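PDB 4J1Q: polyketide synthase PksJ from Bacillus subtilis subsp. subtilis, which catalyses, through the NADPH-binding ketoreductase domain captured here, stereoselective alpha- and beta-ketoreduction on the bacillaene polyketide assembly line. Local coordinates for residues Y85-Y88 / M89-F93; I300-T303 / N304-Q308. All blocks are in the same frame, centred on the assembly; numbering follows the deposited sequence.

Interaction 1. Residues Y85-Y88 / M89-F93; sequences YQCY and MQNIF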
loop_
_atom_site.group_PDB
_atom_site.type_symbol
_atom_site.label_atom_id
_atom_site.label_comp_id
_atom_site.label_asym_id
_atom_site.label_seq_id
_atom_site.Cartn_x
_atom_site.Cartn_y
_atom_site.Cartn_z
ATOM N N TYR A 85 -3.164 10.295 -8.748
ATOM C CA TYR A 85 -3.672 9.530 -7.602
ATOM C C TYR A 85 -3.830 10.403 -6.359
ATOM O O TYR A 85 -4.897 10.444 -5.745
ATOM C CB TYR A 85 -2.708 8.365 -7.299
ATOM C CG TYR A 85 -3.192 7.434 -6.214
ATOM C CD1 TYR A 85 -3.984 6.331 -6.527
ATOM C CD2 TYR A 85 -2.839 7.629 -4.871
ATOM C CE1 TYR A 85 -4.409 5.445 -5.537
ATOM C CE2 TYR A 85 -3.251 6.730 -3.887
ATOM C CZ TYR A 85 -4.047 5.648 -4.231
ATOM O OH TYR A 85 -4.464 4.755 -3.266
ATOM N N GLN A 86 -2.763 11.091 -5.973
ATOM C CA GLN A 86 -2.821 11.963 -4.797
ATOM C C GLN A 86 -3.974 12.961 -4.923
ATOM O O GLN A 86 -4.788 13.110 -4.003
ATOM C CB GLN A 86 -1.488 12.711 -4.601
ATOM C CG GLN A 86 -0.278 11.798 -4.470
ATOM C CD GLN A 86 0.886 12.466 -3.780
ATOM O OE1 GLN A 86 0.756 13.563 -3.244
ATOM N NE2 GLN A 86 2.026 11.799 -3.761
ATOM N N CYS A 87 -4.079 13.574 -6.103
ATOM C CA CYS A 87 -5.165 14.505 -6.387
ATOM C C CYS A 87 -6.535 13.852 -6.219
ATOM O O CYS A 87 -7.397 14.373 -5.519
ATOM C CB CYS A 87 -5.012 15.083 -7.791
ATOM S SG CYS A 87 -6.087 16.496 -8.128
ATOM N N TYR A 88 -6.734 12.696 -6.841
ATOM C CA TYR A 88 -8.059 12.077 -6.837
ATOM C C TYR A 88 -8.428 11.568 -5.460
ATOM O O TYR A 88 -9.601 11.645 -5.061
ATOM C CB TYR A 88 -8.143 10.945 -7.844
ATOM C CG TYR A 88 -8.082 11.403 -9.272
ATOM C CD1 TYR A 88 -8.426 12.711 -9.626
ATOM C CD2 TYR A 88 -7.726 10.532 -10.281
ATOM C CE1 TYR A 88 -8.411 13.125 -10.946
ATOM C CE2 TYR A 88 -7.662 10.954 -11.598
ATOM C CZ TYR A 88 -8.014 12.245 -11.925
ATOM O OH TYR A 88 -7.948 12.636 -13.241
ATOM N N MET A 89 -7.416 11.103 -4.714
ATOM C CA MET A 89 -7.626 10.669 -3.334
ATOM C C MET A 89 -8.126 11.818 -2.482
ATOM O O MET A 89 -9.036 11.647 -1.673
ATOM C CB MET A 89 -6.335 10.087 -2.724
ATOM C CG MET A 89 -5.879 8.787 -3.358
ATOM S SD MET A 89 -7.146 7.490 -3.316
ATOM C CE MET A 89 -7.668 7.499 -5.037
ATOM N N GLN A 90 -7.551 12.996 -2.694
ATOM C CA GLN A 90 -8.005 14.176 -1.988
ATOM C C GLN A 90 -9.432 14.525 -2.351
ATOM O O GLN A 90 -10.205 14.963 -1.485
ATOM C CB GLN A 90 -7.086 15.372 -2.253
ATOM C CG GLN A 90 -7.536 16.615 -1.520
ATOM C CD GLN A 90 -6.619 17.806 -1.742
ATOM O OE1 GLN A 90 -7.027 18.802 -2.345
ATOM N NE2 GLN A 90 -5.391 17.728 -1.225
ATOM N N ASN A 91 -9.781 14.362 -3.629
ATOM C CA ASN A 91 -11.171 14.581 -4.058
ATOM C C ASN A 91 -12.136 13.615 -3.381
ATOM O O ASN A 91 -13.181 14.059 -2.893
ATOM C CB ASN A 91 -11.313 14.446 -5.573
ATOM C CG ASN A 91 -10.529 15.500 -6.319
ATOM O OD1 ASN A 91 -10.339 16.604 -5.823
ATOM N ND2 ASN A 91 -10.013 15.141 -7.481
ATOM N N ILE A 92 -11.776 12.314 -3.321
ATOM C CA ILE A 92 -12.594 11.335 -2.597
ATOM C C ILE A 92 -12.702 11.760 -1.160
ATOM O O ILE A 92 -13.775 11.701 -0.546
ATOM C CB ILE A 92 -11.981 9.915 -2.549
ATOM C CG1 ILE A 92 -11.679 9.374 -3.956
ATOM C CG2 ILE A 92 -12.898 8.984 -1.767
ATOM C CD1 ILE A 92 -12.631 9.855 -5.007
ATOM N N PHE A 93 -11.567 12.185 -0.628
ATOM C CA PHE A 93 -11.455 12.542 0.773
ATOM C C PHE A 93 -12.341 13.743 1.091
ATOM O O PHE A 93 -13.053 13.745 2.106
ATOM C CB PHE A 93 -9.979 12.802 1.089
ATOM C CG PHE A 93 -9.738 13.551 2.361
ATOM C CD1 PHE A 93 -9.941 12.938 3.580
ATOM C CD2 PHE A 93 -9.125 14.799 2.333
ATOM C CE1 PHE A 93 -9.607 13.589 4.750
ATOM C CE2 PHE A 93 -8.779 15.449 3.489
ATOM C CZ PHE A 93 -9.000 14.833 4.707
#

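Interaction 2. Residues I300-T303 / N304-Q308; sequences IHKT and NEEFQ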
loop_
_atom_site.group_PDB
_atom_site.type_symbol
_atom_site.label_atom_id
_atom_site.label_comp_id
_atom_site.label_asym_id
_atom_site.label_seq_id
_atom_site.Cartn_x
_atom_site.Cartn_y
_atom_site.Cartn_z
ATOM N N ILE A 300 -13.109 13.325 9.430
ATOM C CA ILE A 300 -13.854 14.558 9.685
ATOM C C ILE A 300 -12.968 15.746 10.104
ATOM O O ILE A 300 -13.229 16.891 9.740
ATOM C CB ILE A 300 -15.001 14.342 10.705
ATOM C CG1 ILE A 300 -16.035 15.446 10.562
ATOM C CG2 ILE A 300 -14.451 14.285 12.126
ATOM C CD1 ILE A 300 -17.282 15.260 11.410
ATOM N N HIS A 301 -11.899 15.470 10.836
ATOM C CA HIS A 301 -11.030 16.536 11.298
ATOM C C HIS A 301 -9.834 16.868 10.440
ATOM O O HIS A 301 -9.424 18.010 10.381
ATOM C CB HIS A 301 -10.640 16.313 12.743
ATOM C CG HIS A 301 -11.832 16.243 13.655
ATOM N ND1 HIS A 301 -11.905 15.384 14.677
ATOM C CD2 HIS A 301 -13.076 16.882 13.582
ATOM C CE1 HIS A 301 -13.115 15.487 15.261
ATOM N NE2 HIS A 301 -13.837 16.389 14.571
ATOM N N LYS A 302 -9.348 15.900 9.672
ATOM C CA LYS A 302 -8.066 15.979 8.943
ATOM C C LYS A 302 -7.933 17.130 7.949
ATOM O O LYS A 302 -8.836 17.351 7.148
ATOM C CB LYS A 302 -7.927 14.718 8.139
ATOM C CG LYS A 302 -6.627 14.017 8.336
ATOM C CD LYS A 302 -6.898 12.549 8.127
ATOM C CE LYS A 302 -5.630 11.860 7.743
ATOM N NZ LYS A 302 -4.794 11.640 8.956
ATOM N N THR A 303 -6.741 17.709 7.850
ATOM C CA THR A 303 -6.516 18.721 6.826
ATOM C C THR A 303 -6.107 18.040 5.525
ATOM O O THR A 303 -5.534 16.946 5.543
ATOM C CB THR A 303 -5.410 19.718 7.252
ATOM O OG1 THR A 303 -4.346 19.016 7.929
ATOM C CG2 THR A 303 -6.001 20.781 8.179
ATOM N N ASN A 304 -6.392 18.704 4.407
ATOM C CA ASN A 304 -5.713 18.415 3.136
ATOM C C ASN A 304 -4.186 18.341 3.226
ATOM O O ASN A 304 -3.559 17.507 2.559
ATOM C CB ASN A 304 -6.095 19.433 2.073
ATOM C CG ASN A 304 -7.555 19.352 1.696
ATOM O OD1 ASN A 304 -8.239 18.397 2.059
ATOM N ND2 ASN A 304 -8.045 20.352 0.968
ATOM N N GLU A 305 -3.583 19.260 3.972
ATOM C CA GLU A 305 -2.121 19.300 4.064
ATOM C C GLU A 305 -1.565 18.035 4.694
ATOM O O GLU A 305 -0.559 17.465 4.223
ATOM C CB GLU A 305 -1.639 20.527 4.854
ATOM C CG GLU A 305 -1.953 21.855 4.198
ATOM C CD GLU A 305 -3.392 22.273 4.404
ATOM O OE1 GLU A 305 -4.073 22.578 3.394
ATOM O OE2 GLU A 305 -3.838 22.295 5.573
ATOM N N GLU A 306 -2.193 17.605 5.781
ATOM C CA GLU A 306 -1.745 16.406 6.470
ATOM C C GLU A 306 -1.954 15.198 5.566
ATOM O O GLU A 306 -1.048 14.345 5.416
ATOM C CB GLU A 306 -2.521 16.217 7.770
ATOM C CG GLU A 306 -1.881 15.182 8.668
ATOM C CD GLU A 306 -2.686 14.914 9.913
ATOM O OE1 GLU A 306 -2.142 15.116 11.019
ATOM O OE2 GLU A 306 -3.824 14.414 9.787
ATOM N N PHE A 307 -3.156 15.122 4.996
ATOM C CA PHE A 307 -3.504 14.107 4.012
ATOM C C PHE A 307 -2.444 13.948 2.910
ATOM O O PHE A 307 -1.872 12.890 2.750
ATOM C CB PHE A 307 -4.880 14.431 3.405
ATOM C CG PHE A 307 -5.499 13.287 2.657
ATOM C CD1 PHE A 307 -6.294 12.359 3.321
ATOM C CD2 PHE A 307 -5.238 13.092 1.303
ATOM C CE1 PHE A 307 -6.842 11.273 2.647
ATOM C CE2 PHE A 307 -5.787 12.008 0.621
ATOM C CZ PHE A 307 -6.593 11.095 1.296
ATOM N N GLN A 308 -2.144 15.014 2.183
ATOM C CA GLN A 308 -1.113 14.959 1.130
ATOM C C GLN A 308 0.220 14.553 1.690
ATOM O O GLN A 308 1.022 13.903 1.009
ATOM C CB GLN A 308 -0.959 16.309 0.399
ATOM C CG GLN A 308 -2.093 16.600 -0.595
ATOM C CD GLN A 308 -2.239 15.498 -1.628
ATOM O OE1 GLN A 308 -3.345 15.104 -1.966
ATOM N NE2 GLN A 308 -1.106 14.989 -2.133
#

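Interaction 1. Residues Y85-Y88 / M89-F93
The carbonyl O of Tyr-85 accepts the amide N of Met-89 at 2.8 Å, with a nearly straight N-H...O angle of 163°. The same i to i+4 bond recurs from Gln-90 N to Gln-86 O, from Asn-91 N to Cys-87 O and from Ile-92 N to Tyr-88 O, the pattern of an alpha-helix, here the middle of helix 81-98. One turn apart, Tyr-85 and Met-89 also meet through their side chains. A chi1 of -67° places Met-89 CG anti to its carbonyl carbon and over one face of the tyrosine ring, and bends at chi2 and chi3 keep SD over that face and CE close by. Met-89 CG sits 3.7 Å from the centroid of the Tyr-85 ring as a CH-pi contact, and Met-89 SD follows at 4.1 Å from that centroid in a Met-aromatic contact. Methionine suits the place because its chain is flexible and its sulfur polarisable. Val-126 also packs on Met-89. On another side of the helix, Asn-91 ND2 lies in the plane of the Tyr-88 ring, at its edge, 3.6 Å from Tyr-88 CD1; ring and amide planes are 41° apart. The two hydroxyls reach further, Tyr-85 OH bonding to Ala-353 O and Tyr-88 OH to Glu-53 OE2. Buried tyrosines can thus keep their hydroxyls hydrogen-bonded.

Interaction 2. Residues I300-T303 / N304-Q308
A chi1 of 39° sets Thr-303 OG1 between its own backbone N and carbonyl carbon, turned toward the first turn of the helix, and a chi1 of -167° sends the extended side chain of Glu-306 back toward Lys-302. The threonine torsion makes a helix N-cap: Thr-303 stands just before helix 304-324, and its OG1 accepts Glu-306 N in a weak hydrogen bond of 3.4 Å. Threonine suits the position because its short hydroxyl branch can reach an amide of the first turn, where no earlier turn of helix supplies an i-4 carbonyl. The regular pattern starts at once, with Phe-307 N donating to Thr-303 O at 3.0 Å. The glutamate torsion serves a salt bridge instead, with Lys-302 crossing Glu-306 at about a right angle. The lysine chain turns at chi4, about its CD-CE bond, bringing NZ to Glu-306 OE2 at 3.1 Å from above the carboxylate plane. The ammonium also forms a salt bridge with Asp-350, so one lysine joins two acids. Glutamates fit here, since a negative charge near the amino end of a helix probably interacts favourably with its dipole. Asn-304 gives its ND2 to Glu-94 OE2, on helix 81-98. Glu-305 bends at chi2 and curls over the cap, its OE2 resting 3.5 Å from Thr-303 CB and 3.7 Å from Thr-303 CG2.

From the N terminus, interaction 1 comes first, within helix 81-98; interaction 2 follows some two hundred residues later, where the loop after strand 286-289 runs into helix 304-324. Both are local: one lies along a helix, the other where a loop enters a helix, so neither closes a long loop, and they stand in series without nesting or crossing. In space, the centres of interactions 1 and 2 are about 11 Å apart. The rings of Phe-93 and Phe-307 stack, Phe-93 CE2 lies 3.3 Å from Asn-304 OD1, and Gln-90 packs on Gln-308. The start of helix 304-324, in the NADPH-binding KR part, is thereby joined to a helix probably of the structural subdomain usual in polyketide ketoreductases.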